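Local coordinates for protein transcription initiation factor TFIID subunit 5 (Encephalitozoon cuniculi, PDB 2J4B) that probably acts as a TBP-associated factor of TFIID in regulating RNA polymerase II transcription initiation, represented here by its N-terminal NTD2 domain, at residues H83-E86 against A90-F93; F38-F43 against N127-I132; L34-I39 against S96-S101. All blocks are in the same frame, centred on the assembly; numbering follows the deposited sequence.

Contact 1. Residues H83-E86 against A90-F93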
# COMPACT_ATOMS: atom_id res chain seq x y z
N HIS A 83 7.71 8.69 -16.23
CA HIS A 83 8.53 7.55 -15.80
C HIS A 83 7.65 6.34 -15.50
O HIS A 83 8.09 5.21 -15.64
CB HIS A 83 9.34 7.88 -14.55
CG HIS A 83 10.44 8.86 -14.78
ND1 HIS A 83 11.03 9.56 -13.76
CD2 HIS A 83 11.07 9.25 -15.92
CE1 HIS A 83 11.98 10.35 -14.25
NE2 HIS A 83 12.02 10.18 -15.56
N ILE A 84 6.42 6.59 -15.07
CA ILE A 84 5.48 5.50 -14.82
C ILE A 84 5.03 4.90 -16.14
O ILE A 84 4.90 3.68 -16.26
CB ILE A 84 4.24 5.96 -14.01
CG1 ILE A 84 4.66 6.41 -12.61
CG2 ILE A 84 3.21 4.85 -13.93
CD1 ILE A 84 3.58 7.23 -11.88
N HIS A 85 4.79 5.76 -17.13
CA HIS A 85 4.37 5.31 -18.46
C HIS A 85 5.44 4.51 -19.23
O HIS A 85 5.10 3.63 -20.03
CB HIS A 85 3.90 6.51 -19.30
CG HIS A 85 2.46 6.87 -19.11
ND1 HIS A 85 2.01 7.61 -18.03
CD2 HIS A 85 1.36 6.58 -19.85
CE1 HIS A 85 0.70 7.77 -18.12
NE2 HIS A 85 0.28 7.15 -19.21
N GLU A 86 6.72 4.82 -19.00
CA GLU A 86 7.78 4.24 -19.82
C GLU A 86 8.40 2.98 -19.19
O GLU A 86 9.09 2.23 -19.86
CB GLU A 86 8.86 5.28 -20.16
CG GLU A 86 9.82 5.62 -19.03
CD GLU A 86 10.67 6.87 -19.29
OE1 GLU A 86 10.56 7.48 -20.38
OE2 GLU A 86 11.44 7.24 -18.38
N ALA A 90 6.34 -0.40 -13.50
CA ALA A 90 5.59 0.66 -12.81
C ALA A 90 4.17 0.82 -13.36
O ALA A 90 3.23 1.04 -12.58
CB ALA A 90 6.32 1.98 -12.89
N TYR A 91 4.02 0.71 -14.68
CA TYR A 91 2.72 0.83 -15.33
C TYR A 91 1.84 -0.33 -14.96
O TYR A 91 0.68 -0.15 -14.61
CB TYR A 91 2.89 0.88 -16.85
CG TYR A 91 1.62 1.16 -17.63
CD1 TYR A 91 1.15 2.45 -17.78
CD2 TYR A 91 0.90 0.13 -18.22
CE1 TYR A 91 -0.01 2.71 -18.49
CE2 TYR A 91 -0.26 0.38 -18.94
CZ TYR A 91 -0.71 1.66 -19.07
OH TYR A 91 -1.87 1.89 -19.79
N THR A 92 2.39 -1.53 -15.06
CA THR A 92 1.66 -2.74 -14.72
C THR A 92 1.18 -2.69 -13.28
O THR A 92 0.05 -3.05 -12.98
CB THR A 92 2.50 -3.98 -14.92
OG1 THR A 92 2.69 -4.18 -16.32
CG2 THR A 92 1.80 -5.20 -14.34
N PHE A 93 2.05 -2.22 -12.39
CA PHE A 93 1.68 -2.14 -11.00
C PHE A 93 0.51 -1.16 -10.78
O PHE A 93 -0.38 -1.40 -9.97
CB PHE A 93 2.88 -1.75 -10.14
CG PHE A 93 2.64 -1.96 -8.68
CD1 PHE A 93 1.82 -1.11 -7.97
CD2 PHE A 93 3.20 -3.04 -8.02
CE1 PHE A 93 1.56 -1.31 -6.64
CE2 PHE A 93 2.96 -3.25 -6.67
CZ PHE A 93 2.14 -2.38 -5.99

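Contact 2. Residues F38-F43 against N127-I132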
# COMPACT_ATOMS: atom_id res chain seq x y z
N PHE A 38 1.79 1.34 -0.09
CA PHE A 38 2.95 2.22 -0.14
C PHE A 38 3.28 2.71 -1.56
O PHE A 38 3.43 3.91 -1.79
CB PHE A 38 4.15 1.48 0.43
CG PHE A 38 5.47 2.15 0.20
CD1 PHE A 38 5.86 3.22 0.98
CD2 PHE A 38 6.35 1.67 -0.76
CE1 PHE A 38 7.11 3.82 0.80
CE2 PHE A 38 7.61 2.24 -0.95
CZ PHE A 38 7.98 3.32 -0.17
N ILE A 39 3.42 1.78 -2.48
CA ILE A 39 3.71 2.13 -3.87
C ILE A 39 2.58 2.98 -4.38
O ILE A 39 2.80 4.01 -5.03
CB ILE A 39 3.86 0.86 -4.75
CG1 ILE A 39 5.12 0.08 -4.34
CG2 ILE A 39 3.90 1.22 -6.23
CD1 ILE A 39 6.40 0.90 -4.41
N HIS A 40 1.35 2.58 -4.08
CA HIS A 40 0.19 3.28 -4.59
C HIS A 40 0.13 4.72 -4.13
O HIS A 40 -0.29 5.60 -4.88
CB HIS A 40 -1.10 2.53 -4.26
CG HIS A 40 -1.50 1.53 -5.29
ND1 HIS A 40 -1.77 1.88 -6.60
CD2 HIS A 40 -1.65 0.19 -5.22
CE1 HIS A 40 -2.09 0.80 -7.28
NE2 HIS A 40 -2.02 -0.24 -6.47
N ILE A 41 0.51 4.97 -2.88
CA ILE A 41 0.61 6.36 -2.38
C ILE A 41 1.71 7.15 -3.12
O ILE A 41 1.50 8.30 -3.51
CB ILE A 41 0.87 6.37 -0.85
CG1 ILE A 41 -0.38 5.83 -0.13
CG2 ILE A 41 1.24 7.76 -0.38
CD1 ILE A 41 -0.15 5.51 1.33
N TYR A 42 2.86 6.53 -3.30
CA TYR A 42 3.95 7.09 -4.07
C TYR A 42 3.53 7.47 -5.49
O TYR A 42 3.79 8.57 -5.96
CB TYR A 42 5.06 6.07 -4.13
CG TYR A 42 6.34 6.52 -4.81
CD1 TYR A 42 7.13 7.54 -4.25
CD2 TYR A 42 6.79 5.89 -5.96
CE1 TYR A 42 8.31 7.93 -4.84
CE2 TYR A 42 7.99 6.29 -6.57
CZ TYR A 42 8.74 7.31 -5.99
OH TYR A 42 9.92 7.71 -6.57
N PHE A 43 2.90 6.54 -6.20
CA PHE A 43 2.42 6.81 -7.55
C PHE A 43 1.33 7.90 -7.56
O PHE A 43 1.23 8.67 -8.53
CB PHE A 43 1.88 5.53 -8.18
CG PHE A 43 2.96 4.60 -8.69
CD1 PHE A 43 4.29 4.84 -8.45
CD2 PHE A 43 2.61 3.46 -9.39
CE1 PHE A 43 5.25 3.99 -8.92
CE2 PHE A 43 3.58 2.59 -9.87
CZ PHE A 43 4.89 2.85 -9.62
N ASN A 127 -10.50 -1.90 -2.87
CA ASN A 127 -11.55 -2.25 -3.85
C ASN A 127 -11.06 -2.21 -5.29
O ASN A 127 -11.31 -3.13 -6.05
CB ASN A 127 -12.77 -1.33 -3.69
CG ASN A 127 -13.54 -1.58 -2.40
OD1 ASN A 127 -13.91 -2.69 -2.09
ND2 ASN A 127 -13.76 -0.53 -1.64
N GLN A 128 -10.35 -1.14 -5.66
CA GLN A 128 -9.87 -0.91 -7.02
C GLN A 128 -8.57 -1.63 -7.40
O GLN A 128 -8.39 -2.01 -8.54
CB GLN A 128 -9.66 0.59 -7.23
CG GLN A 128 -10.94 1.39 -7.19
CD GLN A 128 -10.79 2.84 -7.63
OE1 GLN A 128 -11.79 3.56 -7.78
NE2 GLN A 128 -9.55 3.28 -7.86
N HIS A 129 -7.66 -1.79 -6.45
CA HIS A 129 -6.30 -2.20 -6.79
C HIS A 129 -5.86 -3.51 -6.17
O HIS A 129 -4.89 -4.11 -6.65
CB HIS A 129 -5.32 -1.08 -6.43
CG HIS A 129 -5.50 0.16 -7.25
ND1 HIS A 129 -5.51 0.14 -8.63
CD2 HIS A 129 -5.70 1.45 -6.89
CE1 HIS A 129 -5.70 1.36 -9.08
NE2 HIS A 129 -5.81 2.18 -8.05
N LEU A 130 -6.55 -3.97 -5.13
CA LEU A 130 -6.11 -5.16 -4.42
C LEU A 130 -7.05 -6.32 -4.61
O LEU A 130 -8.25 -6.15 -4.66
CB LEU A 130 -5.95 -4.90 -2.93
CG LEU A 130 -4.89 -3.87 -2.54
CD1 LEU A 130 -4.68 -3.87 -1.05
CD2 LEU A 130 -3.63 -4.18 -3.28
N ASP A 131 -6.48 -7.51 -4.71
CA ASP A 131 -7.25 -8.69 -4.95
C ASP A 131 -7.02 -9.64 -3.80
O ASP A 131 -6.08 -10.44 -3.82
CB ASP A 131 -6.78 -9.31 -6.26
CG ASP A 131 -7.65 -10.41 -6.69
OD1 ASP A 131 -8.39 -10.92 -5.82
OD2 ASP A 131 -7.60 -10.76 -7.89
N ILE A 132 -7.87 -9.53 -2.77
CA ILE A 132 -7.67 -10.24 -1.51
C ILE A 132 -8.49 -11.54 -1.48
O ILE A 132 -9.70 -11.52 -1.54
CB ILE A 132 -8.07 -9.37 -0.29
CG1 ILE A 132 -7.33 -8.02 -0.31
CG2 ILE A 132 -7.79 -10.12 1.02
CD1 ILE A 132 -7.73 -7.05 0.86

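Contact 3. Residues L34-I39 against S96-S101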
# COMPACT_ATOMS: atom_id res chain seq x y z
N LEU A 34 0.93 -3.35 3.50
CA LEU A 34 1.59 -2.05 3.45
C LEU A 34 2.41 -1.81 2.17
O LEU A 34 2.61 -0.66 1.79
CB LEU A 34 2.47 -1.82 4.66
CG LEU A 34 1.77 -1.84 6.04
CD1 LEU A 34 2.85 -1.68 7.15
CD2 LEU A 34 0.62 -0.80 6.17
N TYR A 35 2.87 -2.87 1.50
CA TYR A 35 3.74 -2.69 0.33
C TYR A 35 3.01 -2.12 -0.89
O TYR A 35 3.45 -1.09 -1.43
CB TYR A 35 4.44 -3.99 -0.09
CG TYR A 35 5.24 -3.83 -1.38
CD1 TYR A 35 6.30 -2.94 -1.46
CD2 TYR A 35 4.91 -4.54 -2.51
CE1 TYR A 35 7.02 -2.79 -2.60
CE2 TYR A 35 5.63 -4.40 -3.68
CZ TYR A 35 6.69 -3.53 -3.72
OH TYR A 35 7.42 -3.37 -4.89
N PRO A 36 1.94 -2.79 -1.34
CA PRO A 36 1.13 -2.24 -2.44
C PRO A 36 0.50 -0.90 -2.08
O PRO A 36 0.45 -0.02 -2.92
CB PRO A 36 0.06 -3.31 -2.68
CG PRO A 36 0.05 -4.14 -1.45
CD PRO A 36 1.43 -4.10 -0.91
N LEU A 37 0.04 -0.73 -0.85
CA LEU A 37 -0.49 0.56 -0.44
C LEU A 37 0.58 1.67 -0.55
O LEU A 37 0.30 2.77 -1.03
CB LEU A 37 -0.97 0.48 1.00
CG LEU A 37 -1.50 1.78 1.61
CD1 LEU A 37 -2.46 2.56 0.65
CD2 LEU A 37 -2.18 1.46 2.97
N PHE A 38 1.79 1.34 -0.09
CA PHE A 38 2.95 2.22 -0.14
C PHE A 38 3.28 2.71 -1.56
O PHE A 38 3.43 3.91 -1.79
CB PHE A 38 4.15 1.48 0.43
CG PHE A 38 5.47 2.15 0.20
CD1 PHE A 38 5.86 3.22 0.98
CD2 PHE A 38 6.35 1.67 -0.76
CE1 PHE A 38 7.11 3.82 0.80
CE2 PHE A 38 7.61 2.24 -0.95
CZ PHE A 38 7.98 3.32 -0.17
N ILE A 39 3.42 1.78 -2.48
CA ILE A 39 3.71 2.13 -3.87
C ILE A 39 2.58 2.98 -4.38
O ILE A 39 2.80 4.01 -5.03
CB ILE A 39 3.86 0.86 -4.75
CG1 ILE A 39 5.12 0.08 -4.34
CG2 ILE A 39 3.90 1.22 -6.23
CD1 ILE A 39 6.40 0.90 -4.41
N SER A 96 -2.88 -2.78 -12.69
CA SER A 96 -3.28 -4.18 -12.46
C SER A 96 -3.51 -4.47 -11.00
O SER A 96 -3.13 -3.68 -10.13
CB SER A 96 -2.23 -5.13 -13.00
OG SER A 96 -2.24 -5.12 -14.41
N LYS A 97 -4.08 -5.63 -10.73
CA LYS A 97 -4.41 -5.99 -9.37
C LYS A 97 -3.30 -6.72 -8.64
O LYS A 97 -2.70 -7.66 -9.16
CB LYS A 97 -5.72 -6.80 -9.33
CG LYS A 97 -6.91 -5.88 -9.25
CD LYS A 97 -8.22 -6.59 -9.33
CE LYS A 97 -9.34 -5.58 -9.55
NZ LYS A 97 -9.25 -4.46 -8.54
N TYR A 98 -3.00 -6.23 -7.44
CA TYR A 98 -2.03 -6.87 -6.55
C TYR A 98 -2.78 -7.83 -5.63
O TYR A 98 -3.77 -7.46 -4.99
CB TYR A 98 -1.24 -5.82 -5.76
CG TYR A 98 -0.04 -6.37 -5.02
CD1 TYR A 98 -0.19 -6.99 -3.79
CD2 TYR A 98 1.25 -6.24 -5.53
CE1 TYR A 98 0.88 -7.49 -3.11
CE2 TYR A 98 2.34 -6.74 -4.84
CZ TYR A 98 2.14 -7.36 -3.62
OH TYR A 98 3.20 -7.85 -2.91
N HIS A 99 -2.29 -9.07 -5.60
CA HIS A 99 -2.92 -10.17 -4.91
C HIS A 99 -2.35 -10.37 -3.51
O HIS A 99 -1.13 -10.38 -3.33
CB HIS A 99 -2.72 -11.44 -5.71
CG HIS A 99 -3.54 -11.52 -6.96
ND1 HIS A 99 -3.24 -10.78 -8.09
CD2 HIS A 99 -4.63 -12.26 -7.27
CE1 HIS A 99 -4.13 -11.06 -9.03
NE2 HIS A 99 -4.98 -11.95 -8.56
N LEU A 100 -3.25 -10.53 -2.53
CA LEU A 100 -2.89 -10.83 -1.14
C LEU A 100 -3.77 -11.99 -0.67
O LEU A 100 -4.83 -12.23 -1.23
CB LEU A 100 -3.11 -9.60 -0.25
CG LEU A 100 -2.34 -8.30 -0.54
CD1 LEU A 100 -3.03 -7.10 0.03
CD2 LEU A 100 -0.89 -8.35 -0.05
N SER A 101 -3.31 -12.72 0.34
CA SER A 101 -4.15 -13.72 0.98
C SER A 101 -4.23 -13.40 2.45
O SER A 101 -3.24 -12.98 3.06
CB SER A 101 -3.56 -15.12 0.78
OG SER A 101 -2.45 -15.32 1.65

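Contact 1. Residues H83-E86 against A90-F93
The carbonyl oxygen of Ile-84 meets two consecutive residues of the next helix: it lies 3.5 Å from CB of Tyr-91 and 4.0 Å from CB of Ala-90. The amide N of Tyr-91 is also near this oxygen, but the angle is too poor for a hydrogen bond, and the contact rests on packing. With CG1 of Ile-84 beside the backbone N (chi1 -65°), the branch methyl CG2 is anti to it and comes to the backbone of Ala-90, 4.0 Å from Ala-90 O, and to CB of Ala-90 at 4.4 Å. The same carbonyl oxygen of Ile-84 sits at the edge of the Tyr-91 ring, near its plane. Farther out, the rings of His-85 and Tyr-91 lie near each other at an oblique angle, centroids 5.9 Å apart and planes at 53°, so they form neither a stack nor an edge-to-face pair. A hydrogen bond from ND1 of His-85 to the carbonyl of Val-81, one turn earlier, helps to orient the imidazole. On the buried side Ile-84 rests on Ile-46 and Ala-90 on Phe-43, both from helix 34-47, while Ile-78 touches Ile-84 and Ala-90. Such packing is that of two consecutive short helices, 81-86 and 88-95, meeting at their junction in the largely helical NTD2 domain.

Contact 2. Residues F38-F43 against N127-I132
NE2 of His-40 is packed by carbons rather than gripped by polar bonds: CB of His-129 lies 3.4 Å from it and CG of His-129 3.6 Å. No hydrogen bond joins the two segments, which meet through an offset stack of the His-40 and His-129 imidazoles. Their centroids are 4.2 Å apart and the planes are inclined by 21°. The overlap is partial. CE1 of His-40 stands 3.5 Å above the His-129 ring, displaced toward its rim, and CD2 of His-129 lies in turn above a face of His-40. With CG anti to its carbonyl carbon (chi1 -66°), the His-129 ring lies against CB of the preceding Gln-128 on one face and His-40 on the other, so the imidazole is sandwiched between its own helix and the helix of His-40. NE2 of His-40 and ND1 of His-129 come within 4.1 Å, a spacing that would probably disfavour both rings being protonated together. His-129 is the last residue of helix 120-129, and the chain turns extended at Leu-130, whose side chain touches Leu-33. The backbone of His-129 is hydrogen-bonded to Tyr-98. The stack thus fastens helix 34-47 to the junction of helix 120-129 with strand 130-135, beside helix 88-95, whose Phe-93 ring meets His-40.

Contact 3. Residues L34-I39 against S96-S101
Tyr-35 and Tyr-98 both carry CG opposite the backbone N, with chi1 of 174° and -169°, and these torsions bring the two side chains together at about a right angle. The hydroxyl oxygen OH of Tyr-98 reaches CD2 of Tyr-35 at 3.7 Å, arriving at the edge of that ring close to its plane. One face of the Tyr-98 ring is covered by Pro-36. Its CG touches CD1 of Tyr-98 at 3.7 Å, and its CB lies 4.0 Å from the ring centroid, 20° off the normal, a CH-pi contact over the face. The rigid pyrrolidine therefore presents two ring carbons to one aromatic face, and no hydrogen bond is made between the segments. Within the strand, CD2 of Leu-100, two residues on, comes in at the edge of the Tyr-98 ring, in its plane, and so borders it from another direction. Tyr-35 also packs on Ile-72 and Phe-75 of helix 69-75. Pro-36 and Tyr-98 both touch Leu-130, and the backbone of Tyr-98 pairs with Asp-131. The first turn of helix 34-47 is thereby pressed between helix 69-75, through Tyr-35, and strand 98-103, the partner of strand 130-135 in the two-stranded parallel sheet.

Overall arrangement
Helix 34-47 is common ground for contacts 2 and 3, whose centres are about 5 Å apart. Their segments overlap at Phe-38 and Ile-39, though His-40 makes one contact and Tyr-35 and Pro-36 the other. Contact 3 ends on strand 98-103, contact 2 at the helix end leading into the neighbouring strand 130-135; Lys-97 NZ is hydrogen-bonded to the carbonyl oxygen of Gln-128. Contact 1, about 14 to 15 Å away, falls between their paired ends in the chain. Its segments reach theirs through Ala-90 and Ile-84 on Phe-43 and through Phe-93 on Ile-39, Pro-36 and Tyr-98. Contact 1 joins consecutive helices; contacts 2 and 3 set helix 34-47 against the sheet and its leading helix, all within the NTD2 domain.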